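PDB 3LB5: Hit-like protein involved in cell-cycle regulation, which probably binds nucleotides and hydrolyses nucleoside phosphoramidates or related phosphate compounds, as other histidine triad (HINT-like) proteins do. Local coordinates for residues A33-N38 with D50-M55; V67-G72 with T81-P86; K89-I94 with F126-R131; P41-Y46 with E152-I157. One frame throughout, in Å; residues are numbered along the deposited sequence.

Contact 1: residues A33-N38 with D50-M55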
# COMPACT_ATOMS: atom_id res chain seq x y z
N ALA B 33 -3.35 -6.62 -17.83
CA ALA B 33 -2.60 -7.60 -18.64
C ALA B 33 -2.58 -7.19 -20.13
O ALA B 33 -1.57 -7.35 -20.83
CB ALA B 33 -3.24 -8.97 -18.52
N LYS B 34 -3.71 -6.67 -20.60
CA LYS B 34 -3.82 -6.17 -21.99
C LYS B 34 -2.91 -4.96 -22.22
O LYS B 34 -2.26 -4.88 -23.24
CB LYS B 34 -5.27 -5.84 -22.36
CG LYS B 34 -6.15 -7.06 -22.51
CD LYS B 34 -7.52 -6.67 -23.13
CE LYS B 34 -7.96 -7.65 -24.19
NZ LYS B 34 -7.09 -7.62 -25.41
N LEU B 35 -2.84 -4.04 -21.25
CA LEU B 35 -1.90 -2.89 -21.29
C LEU B 35 -0.44 -3.37 -21.40
O LEU B 35 0.32 -2.91 -22.26
CB LEU B 35 -2.08 -2.05 -19.99
CG LEU B 35 -1.30 -0.75 -19.72
CD1 LEU B 35 -2.03 0.10 -18.66
CD2 LEU B 35 0.14 -1.02 -19.28
N ILE B 36 -0.07 -4.31 -20.53
CA ILE B 36 1.29 -4.88 -20.52
C ILE B 36 1.66 -5.46 -21.88
O ILE B 36 2.77 -5.25 -22.34
CB ILE B 36 1.45 -5.94 -19.42
CG1 ILE B 36 1.31 -5.27 -18.04
CG2 ILE B 36 2.79 -6.76 -19.58
CD1 ILE B 36 0.94 -6.25 -16.90
N ARG B 37 0.74 -6.20 -22.50
CA ARG B 37 0.96 -6.76 -23.84
C ARG B 37 0.77 -5.78 -25.00
O ARG B 37 0.81 -6.19 -26.17
CB ARG B 37 0.06 -7.97 -24.08
CG ARG B 37 0.32 -9.18 -23.18
CD ARG B 37 -0.41 -10.42 -23.70
NE ARG B 37 -1.85 -10.15 -23.81
CZ ARG B 37 -2.74 -10.36 -22.85
NH1 ARG B 37 -2.35 -10.88 -21.68
NH2 ARG B 37 -4.02 -10.03 -23.07
N ASN B 38 0.56 -4.50 -24.70
CA ASN B 38 0.46 -3.47 -25.73
C ASN B 38 -0.79 -3.59 -26.59
O ASN B 38 -0.79 -3.23 -27.79
CB ASN B 38 1.74 -3.48 -26.58
CG ASN B 38 2.96 -3.15 -25.76
OD1 ASN B 38 3.04 -2.06 -25.19
ND2 ASN B 38 3.91 -4.09 -25.67
N ASP B 50 10.62 -4.60 -14.92
CA ASP B 50 9.70 -5.29 -14.01
C ASP B 50 8.37 -4.57 -13.78
O ASP B 50 7.42 -5.18 -13.31
CB ASP B 50 10.39 -5.55 -12.68
CG ASP B 50 11.58 -6.50 -12.82
OD1 ASP B 50 11.44 -7.52 -13.49
OD2 ASP B 50 12.67 -6.21 -12.28
N VAL B 51 8.30 -3.28 -14.07
CA VAL B 51 7.08 -2.55 -13.72
C VAL B 51 6.71 -1.49 -14.72
O VAL B 51 7.56 -1.03 -15.49
CB VAL B 51 7.18 -1.83 -12.33
CG1 VAL B 51 7.73 -2.74 -11.24
CG2 VAL B 51 8.03 -0.58 -12.42
N ILE B 52 5.46 -1.07 -14.67
CA ILE B 52 4.99 0.04 -15.44
C ILE B 52 4.23 0.93 -14.50
O ILE B 52 3.44 0.44 -13.71
CB ILE B 52 4.04 -0.38 -16.57
CG1 ILE B 52 4.68 -1.43 -17.48
CG2 ILE B 52 3.67 0.83 -17.40
CD1 ILE B 52 3.66 -2.09 -18.43
N ALA B 53 4.49 2.23 -14.59
CA ALA B 53 3.71 3.23 -13.86
C ALA B 53 3.01 4.10 -14.87
O ALA B 53 3.62 4.56 -15.84
CB ALA B 53 4.62 4.09 -12.94
N PHE B 54 1.72 4.34 -14.64
CA PHE B 54 0.89 4.95 -15.66
C PHE B 54 -0.28 5.69 -14.99
O PHE B 54 -0.61 5.43 -13.83
CB PHE B 54 0.40 3.90 -16.68
CG PHE B 54 -0.45 2.80 -16.07
CD1 PHE B 54 -1.85 2.88 -16.09
CD2 PHE B 54 0.15 1.67 -15.49
CE1 PHE B 54 -2.66 1.86 -15.54
CE2 PHE B 54 -0.66 0.63 -14.92
CZ PHE B 54 -2.07 0.74 -14.95
N MET B 55 -0.83 6.64 -15.71
CA MET B 55 -1.89 7.49 -15.17
C MET B 55 -3.19 6.72 -15.02
O MET B 55 -3.60 5.98 -15.94
CB MET B 55 -2.09 8.71 -16.08
CG MET B 55 -0.81 9.53 -16.35
SD MET B 55 0.13 9.90 -14.85
CE MET B 55 -1.07 10.97 -14.04
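One face of the Phe54 ring is covered by a methyl group of Leu35: CD1 of Leu35 stands 3.6 Å from the ring centroid, 11° off the normal, a centred CH-pi contact. All six ring carbons are therefore at similar range from this methyl, CE1 of Phe54 being the nearest. Phe32 meets the same ring edge-to-face. Leucine suits the place because its end is forked: while CD1 serves the aromatic face, CD2 of Leu35 packs 3.8 Å from Ile52 CD1, the two side chains lying alongside and pointing opposite ways. With CG anti to the backbone N (chi1 -178°), the fork is directed at the strand. In the HIT fold this joins the short helix 31-36 to one face of the antiparallel sheet, where Ile52 and Phe54, two apart on strand 51-55, present their side chains; Ala53 between them and Val51 just before pack against helix 81-101 instead. The Phe54 side chain also comes within about 4 Å of a bound, unidentified ligand, consistent with a place in the wall of the nucleotide pocket. The tip of Ile52 gains a second neighbour one residue along the helix, its CD1 lying 4.0 Å from Ile36 CG1. Directly afterwards the helix ends in a Schellman motif: Asn38, with positive phi, gives its backbone N to Leu35 O (2.9 Å), and Glu39 N bonds to Lys34 O.

Contact 2: residues V67-G72 with T81-P86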
# COMPACT_ATOMS: atom_id res chain seq x y z
N VAL B 67 0.87 1.82 -10.17
CA VAL B 67 2.12 1.07 -10.42
C VAL B 67 1.76 -0.42 -10.47
O VAL B 67 1.10 -0.93 -9.55
CB VAL B 67 3.15 1.29 -9.30
CG1 VAL B 67 4.33 0.29 -9.42
CG2 VAL B 67 3.69 2.73 -9.36
N ILE B 68 2.16 -1.09 -11.56
CA ILE B 68 1.89 -2.54 -11.71
C ILE B 68 3.16 -3.32 -12.00
O ILE B 68 4.06 -2.82 -12.68
CB ILE B 68 0.84 -2.87 -12.85
CG1 ILE B 68 1.35 -2.46 -14.24
CG2 ILE B 68 -0.56 -2.30 -12.55
CD1 ILE B 68 0.35 -2.89 -15.39
N PRO B 69 3.21 -4.60 -11.53
CA PRO B 69 4.24 -5.49 -12.05
C PRO B 69 3.92 -5.89 -13.52
O PRO B 69 2.76 -5.94 -13.92
CB PRO B 69 4.12 -6.71 -11.13
CG PRO B 69 2.63 -6.73 -10.78
CD PRO B 69 2.23 -5.30 -10.67
N LYS B 70 4.94 -6.19 -14.29
CA LYS B 70 4.73 -6.71 -15.63
C LYS B 70 4.42 -8.21 -15.49
O LYS B 70 3.75 -8.81 -16.36
CB LYS B 70 5.98 -6.49 -16.47
CG LYS B 70 6.16 -5.05 -16.94
CD LYS B 70 7.40 -4.93 -17.81
CE LYS B 70 7.41 -3.58 -18.54
NZ LYS B 70 8.66 -3.34 -19.32
N LYS B 71 4.92 -8.82 -14.41
CA LYS B 71 4.59 -10.21 -14.15
C LYS B 71 3.22 -10.31 -13.49
O LYS B 71 2.97 -9.68 -12.47
CB LYS B 71 5.67 -10.92 -13.33
CG LYS B 71 5.38 -12.42 -13.07
CD LYS B 71 6.52 -13.08 -12.27
CE LYS B 71 6.40 -14.60 -12.30
NZ LYS B 71 5.19 -15.06 -11.53
N GLY B 72 2.34 -11.13 -14.09
CA GLY B 72 0.95 -11.24 -13.68
C GLY B 72 0.70 -11.91 -12.32
O GLY B 72 1.26 -12.95 -12.02
N THR B 81 6.92 -13.29 -4.11
CA THR B 81 7.56 -12.32 -3.21
C THR B 81 8.66 -11.51 -3.93
O THR B 81 8.80 -10.30 -3.70
CB THR B 81 8.11 -13.00 -1.94
OG1 THR B 81 7.10 -13.85 -1.38
CG2 THR B 81 8.56 -11.95 -0.88
N GLU B 82 9.43 -12.15 -4.81
CA GLU B 82 10.50 -11.42 -5.54
C GLU B 82 9.96 -10.27 -6.39
O GLU B 82 10.64 -9.24 -6.57
CB GLU B 82 11.33 -12.36 -6.43
CG GLU B 82 12.29 -13.28 -5.66
CD GLU B 82 13.48 -12.54 -5.04
OE1 GLU B 82 14.10 -11.69 -5.71
OE2 GLU B 82 13.81 -12.84 -3.87
N THR B 83 8.75 -10.43 -6.90
CA THR B 83 8.12 -9.39 -7.72
C THR B 83 7.86 -8.12 -6.92
O THR B 83 8.02 -7.00 -7.42
CB THR B 83 6.79 -9.91 -8.32
OG1 THR B 83 7.09 -10.96 -9.23
CG2 THR B 83 6.01 -8.81 -9.06
N LEU B 84 7.52 -8.31 -5.65
CA LEU B 84 7.22 -7.17 -4.77
C LEU B 84 8.37 -6.18 -4.57
O LEU B 84 8.13 -5.02 -4.26
CB LEU B 84 6.67 -7.68 -3.43
CG LEU B 84 5.40 -8.54 -3.58
CD1 LEU B 84 4.91 -8.99 -2.20
CD2 LEU B 84 4.25 -7.85 -4.36
N PHE B 85 9.62 -6.62 -4.74
CA PHE B 85 10.76 -5.74 -4.51
C PHE B 85 10.84 -4.62 -5.54
O PHE B 85 10.76 -3.45 -5.16
CB PHE B 85 12.06 -6.56 -4.36
CG PHE B 85 11.98 -7.62 -3.29
CD1 PHE B 85 11.18 -7.44 -2.16
CD2 PHE B 85 12.68 -8.82 -3.43
CE1 PHE B 85 11.08 -8.42 -1.18
CE2 PHE B 85 12.59 -9.81 -2.45
CZ PHE B 85 11.80 -9.61 -1.33
N PRO B 86 10.93 -4.96 -6.84
CA PRO B 86 10.89 -3.86 -7.81
C PRO B 86 9.59 -3.08 -7.80
O PRO B 86 9.60 -1.90 -8.13
CB PRO B 86 11.10 -4.57 -9.16
CG PRO B 86 10.74 -5.96 -8.93
CD PRO B 86 11.20 -6.24 -7.51
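Thr83 fits against Pro69 and Lys71, two residues that turn their side chains toward it from the end of strand 65-69 and the loop that follows. The contact belongs to the HIT fold, in which helix 81-101 packs along one face of the antiparallel sheet; here the first turns of that helix meet the end of the sheet's middle strand. Thr83 has by far the most surface buried, and it spends its two branches differently. Its methyl, CG2, is anti to the backbone N, which leaves OG1 beside that nitrogen (chi1 -65°). CG2 of Thr83 then meets the ring of Pro69 at CB, 3.5 Å away, a close apolar touch between two compact groups. A proline is well placed here: the ring offers a rigid apolar surface; its carbonyl oxygen accepts a hydrogen bond from His123 NE2. Farther along, Pro86 lacks an N-H to donate to the preceding turn, and the helix kinks there. Thr81 and Phe85 face the second subunit: Thr81 OG1 is hydrogen-bonded to Gln92 OE1 of that chain, and the Phe85 rings of the two subunits meet. Lys71 closes the exposed margin with its methylenes. Its chain runs extended from CB to CE and bends at the last torsion (chi4 -68°), where NZ forms a salt bridge with Asp80. It runs nearly perpendicular to the Thr83 side chain, with CD of Lys71 3.7 Å from Thr83 OG1.

Contact 3: residues K89-I94 with F126-R131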
# COMPACT_ATOMS: atom_id res chain seq x y z
N LYS B 89 9.89 -0.55 -4.74
CA LYS B 89 10.88 0.45 -5.12
C LYS B 89 10.28 1.52 -6.03
O LYS B 89 10.50 2.73 -5.85
CB LYS B 89 12.10 -0.21 -5.76
CG LYS B 89 13.01 0.74 -6.56
CD LYS B 89 14.42 0.18 -6.75
CE LYS B 89 14.43 -0.98 -7.74
NZ LYS B 89 15.84 -1.43 -8.02
N ALA B 90 9.51 1.07 -7.03
CA ALA B 90 8.89 1.96 -7.99
C ALA B 90 7.74 2.74 -7.32
O ALA B 90 7.53 3.92 -7.60
CB ALA B 90 8.40 1.15 -9.19
N VAL B 91 7.00 2.09 -6.42
CA VAL B 91 5.98 2.81 -5.62
C VAL B 91 6.63 3.98 -4.82
O VAL B 91 6.05 5.06 -4.73
CB VAL B 91 5.26 1.85 -4.65
CG1 VAL B 91 4.35 2.60 -3.64
CG2 VAL B 91 4.43 0.81 -5.43
N GLN B 92 7.80 3.75 -4.23
CA GLN B 92 8.48 4.82 -3.50
C GLN B 92 8.95 5.91 -4.46
O GLN B 92 8.77 7.10 -4.20
CB GLN B 92 9.66 4.28 -2.69
CG GLN B 92 10.49 5.40 -2.09
CD GLN B 92 11.76 4.91 -1.44
OE1 GLN B 92 12.58 4.21 -2.06
NE2 GLN B 92 11.94 5.28 -0.17
N LYS B 93 9.54 5.49 -5.58
CA LYS B 93 10.04 6.44 -6.58
C LYS B 93 8.90 7.31 -7.11
O LYS B 93 9.05 8.51 -7.26
CB LYS B 93 10.73 5.69 -7.71
CG LYS B 93 11.57 6.55 -8.65
CD LYS B 93 12.09 5.68 -9.82
CE LYS B 93 13.01 6.45 -10.75
NZ LYS B 93 14.25 6.96 -10.10
N ILE B 94 7.75 6.68 -7.40
CA ILE B 94 6.57 7.41 -7.90
C ILE B 94 5.93 8.30 -6.83
O ILE B 94 5.47 9.39 -7.16
CB ILE B 94 5.51 6.44 -8.54
CG1 ILE B 94 6.04 5.83 -9.84
CG2 ILE B 94 4.15 7.11 -8.78
CD1 ILE B 94 6.50 6.79 -10.91
N PHE B 126 -0.70 -0.85 -7.24
CA PHE B 126 -0.69 0.15 -6.15
C PHE B 126 -1.19 1.50 -6.68
O PHE B 126 -0.81 1.94 -7.77
CB PHE B 126 0.72 0.32 -5.57
CG PHE B 126 1.16 -0.83 -4.70
CD1 PHE B 126 1.27 -0.66 -3.33
CD2 PHE B 126 1.50 -2.07 -5.25
CE1 PHE B 126 1.67 -1.72 -2.51
CE2 PHE B 126 1.92 -3.14 -4.44
CZ PHE B 126 2.01 -2.96 -3.06
N HIS B 127 -2.09 2.12 -5.92
CA HIS B 127 -2.50 3.50 -6.15
C HIS B 127 -1.54 4.47 -5.47
O HIS B 127 -1.22 4.33 -4.27
CB HIS B 127 -3.90 3.75 -5.55
CG HIS B 127 -4.98 2.95 -6.18
ND1 HIS B 127 -5.64 3.37 -7.31
CD2 HIS B 127 -5.55 1.77 -5.82
CE1 HIS B 127 -6.56 2.48 -7.64
NE2 HIS B 127 -6.53 1.50 -6.75
N ILE B 128 -1.08 5.48 -6.23
CA ILE B 128 -0.30 6.58 -5.65
C ILE B 128 -1.07 7.89 -5.85
O ILE B 128 -1.20 8.40 -6.97
CB ILE B 128 1.13 6.69 -6.21
CG1 ILE B 128 1.96 5.44 -5.88
CG2 ILE B 128 1.87 7.86 -5.55
CD1 ILE B 128 1.93 4.38 -6.90
N ILE B 129 -1.62 8.41 -4.75
CA ILE B 129 -2.55 9.53 -4.80
C ILE B 129 -2.03 10.75 -4.05
O ILE B 129 -1.85 10.71 -2.82
CB ILE B 129 -3.97 9.13 -4.28
CG1 ILE B 129 -4.43 7.79 -4.88
CG2 ILE B 129 -4.99 10.28 -4.51
CD1 ILE B 129 -5.73 7.26 -4.28
N PRO B 130 -1.81 11.86 -4.78
CA PRO B 130 -1.48 13.09 -4.07
C PRO B 130 -2.64 13.68 -3.27
O PRO B 130 -3.82 13.65 -3.70
CB PRO B 130 -1.06 14.04 -5.20
CG PRO B 130 -1.76 13.56 -6.41
CD PRO B 130 -2.06 12.08 -6.22
N ARG B 131 -2.32 14.19 -2.09
CA ARG B 131 -3.31 14.78 -1.20
C ARG B 131 -2.98 16.24 -1.01
O ARG B 131 -1.82 16.64 -1.07
CB ARG B 131 -3.31 14.08 0.16
CG ARG B 131 -3.55 12.56 0.05
CD ARG B 131 -4.89 12.30 -0.61
NE ARG B 131 -5.97 12.81 0.22
CZ ARG B 131 -6.58 12.09 1.16
NH1 ARG B 131 -6.20 10.82 1.38
NH2 ARG B 131 -7.56 12.62 1.87
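The methyl CG2 of Ile94 is the bump and the branched body of Ile128 the hollow that takes it. CG2 of Ile94 lies 4.0 Å from Ile128 CB, and CG1, CG2 and CD1 of Ile128 are equally far, so the methyl is seated evenly among the carbons. The unusual second torsion of Ile128 (chi2 91°) helps shape this seat, since it turns CD1 back to the same distance as the other three. Three residues earlier, one turn up the same side of the helix, Val91 pushes CG2 against the base of Phe126: this methyl is 3.7 Å from CG of Phe126 and as far from its CB; seen from the ring centroid it stands 30° off the normal, an off-centre CH-pi contact. The other branch of Val91 approaches Ile128, CG1 to CG1 at 4.3 Å. Beta-branched residues suit the helix here, offering broad, short knobs, while the strand supplies every second residue. Segments 89-94 and 126-131 run nearly parallel, 13° apart, with 9.4 Å between their axes. Phe126 and Ile128 are apolar members of the histidine triad motif, flanking His127, which points to the other face of the sheet and is hydrogen-bonded there to His64. Strand 126-131 lies between strands 65-69 and 106-113; Val67 of the former also packs on Ile94 and Ile128, and Gln92 on the far side of the helix is hydrogen-bonded to the second subunit.

Contact 4: residues P41-Y46 with E152-I157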
# COMPACT_ATOMS: atom_id res chain seq x y z
N PRO B 41 -3.89 1.34 -25.16
CA PRO B 41 -2.92 2.39 -24.84
C PRO B 41 -2.92 2.73 -23.35
O PRO B 41 -3.86 2.38 -22.62
CB PRO B 41 -3.42 3.60 -25.65
CG PRO B 41 -4.90 3.37 -25.80
CD PRO B 41 -5.13 1.89 -25.74
N SER B 42 -1.82 3.36 -22.92
CA SER B 42 -1.69 3.91 -21.58
C SER B 42 -0.87 5.20 -21.64
O SER B 42 -0.22 5.50 -22.66
CB SER B 42 -1.09 2.89 -20.60
OG SER B 42 0.02 2.18 -21.16
N VAL B 43 -0.93 5.97 -20.56
CA VAL B 43 -0.11 7.15 -20.46
C VAL B 43 0.91 6.79 -19.39
O VAL B 43 0.64 6.88 -18.19
CB VAL B 43 -0.94 8.41 -20.07
CG1 VAL B 43 -0.04 9.64 -20.00
CG2 VAL B 43 -2.06 8.62 -21.07
N ARG B 44 2.06 6.32 -19.85
CA ARG B 44 3.07 5.79 -18.96
C ARG B 44 4.00 6.91 -18.48
O ARG B 44 4.39 7.76 -19.26
CB ARG B 44 3.89 4.72 -19.69
CG ARG B 44 3.03 3.58 -20.24
CD ARG B 44 3.87 2.42 -20.78
NE ARG B 44 2.98 1.39 -21.32
CZ ARG B 44 3.33 0.15 -21.63
NH1 ARG B 44 4.58 -0.27 -21.47
NH2 ARG B 44 2.42 -0.68 -22.10
N VAL B 45 4.33 6.89 -17.19
CA VAL B 45 5.26 7.86 -16.63
C VAL B 45 6.65 7.24 -16.36
O VAL B 45 7.64 7.95 -16.36
CB VAL B 45 4.70 8.55 -15.36
CG1 VAL B 45 3.43 9.33 -15.69
CG2 VAL B 45 4.40 7.57 -14.24
N TYR B 46 6.70 5.94 -16.15
CA TYR B 46 7.95 5.26 -15.80
C TYR B 46 7.79 3.78 -16.13
O TYR B 46 6.69 3.23 -16.07
CB TYR B 46 8.30 5.47 -14.30
CG TYR B 46 9.44 4.62 -13.77
CD1 TYR B 46 10.77 4.96 -14.02
CD2 TYR B 46 9.19 3.47 -13.01
CE1 TYR B 46 11.82 4.18 -13.55
CE2 TYR B 46 10.25 2.67 -12.53
CZ TYR B 46 11.56 3.04 -12.81
OH TYR B 46 12.62 2.28 -12.34
N GLU B 152 -0.38 15.84 -19.96
CA GLU B 152 0.17 17.02 -19.32
C GLU B 152 0.57 16.71 -17.87
O GLU B 152 1.61 17.16 -17.39
CB GLU B 152 -0.82 18.19 -19.42
CG GLU B 152 -0.98 19.05 -18.18
CD GLU B 152 -2.35 19.71 -18.12
OE1 GLU B 152 -2.89 19.85 -17.00
OE2 GLU B 152 -2.90 20.07 -19.19
N ASN B 153 -0.24 15.89 -17.19
CA ASN B 153 0.08 15.45 -15.83
C ASN B 153 1.24 14.47 -15.79
O ASN B 153 2.10 14.54 -14.89
CB ASN B 153 -1.17 14.90 -15.14
CG ASN B 153 -2.20 15.99 -14.84
OD1 ASN B 153 -1.86 17.16 -14.79
ND2 ASN B 153 -3.44 15.60 -14.62
N ALA B 154 1.30 13.59 -16.78
CA ALA B 154 2.41 12.64 -16.93
C ALA B 154 3.76 13.34 -17.10
O ALA B 154 4.75 12.94 -16.49
CB ALA B 154 2.15 11.68 -18.10
N LYS B 155 3.78 14.38 -17.92
CA LYS B 155 5.01 15.13 -18.21
C LYS B 155 5.63 15.73 -16.94
O LYS B 155 6.84 15.62 -16.73
CB LYS B 155 4.74 16.21 -19.28
N LYS B 156 4.78 16.29 -16.07
CA LYS B 156 5.18 16.82 -14.76
C LYS B 156 5.82 15.75 -13.88
O LYS B 156 6.85 15.98 -13.23
CB LYS B 156 3.94 17.35 -14.02
CG LYS B 156 3.37 18.65 -14.54
CD LYS B 156 1.97 18.81 -13.97
CE LYS B 156 1.65 20.23 -13.59
NZ LYS B 156 0.45 20.28 -12.68
N ILE B 157 5.19 14.59 -13.85
CA ILE B 157 5.70 13.45 -13.10
C ILE B 157 7.03 12.98 -13.71
O ILE B 157 8.00 12.76 -12.98
CB ILE B 157 4.63 12.32 -13.04
CG1 ILE B 157 3.39 12.82 -12.27
CG2 ILE B 157 5.20 11.08 -12.38
CD1 ILE B 157 2.15 11.92 -12.39
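Ala154 places its CB between two valines, 3.5 Å from Val43 CG1 and 3.6 Å from Val45 CG1, which seats the C-terminal helix 147-160 against the edge strand 44-47 of the HIT-fold sheet and the chain just before it. Alanine's small side chain lets the backbones come close, with the CA atoms of Val45 and Ala154 only 5.6 Å apart. One turn on, Ile157 adds a broader apolar surface: its CG2, anti to the backbone N, reaches to 3.9 Å from CB of Val45. Val43 and Val45 can both face the helix because they are two residues apart, with Arg44 between them turned away. Around this first shell, a classic beta bulge sets the backbone, Val45 and Tyr46 both lying opposite Ala53 of strand 51-55. Ile94 of helix 81-101 also packs on Val45, and the backbone O of Arg44 takes a hydrogen bond from Arg158 of the C-terminal helix. Arg44, turned away from the helix, has its guanidinium restrained at two points: NH1 by a salt bridge to Glu47 and NE by a nearly straight bond (163°) in its own plane, from Arg44 NE to Ser42 OG at 3.1 Å.

From the N terminus, helix 31-36 comes first, and contact 1 closes a short loop by bringing it to strand 51-55. Residues 41-46 lie within that loop but find their partner over a hundred residues later, in the C-terminal helix, so contacts 1 and 4 cross. Contact 2 then shuts the small excursion between strand 65-69 and helix 81-101, and contact 3, using a later part of that helix, spans a longer loop to strand 126-131. Contacts 2 and 3 follow in series and both fall within the span of contact 4. All four reach one antiparallel sheet: contact 1 covers one face, contacts 2 and 3 the other, under helix 81-101, which also meets the second subunit, and contact 4 ties the C-terminal helix to the outermost strand, 44-47.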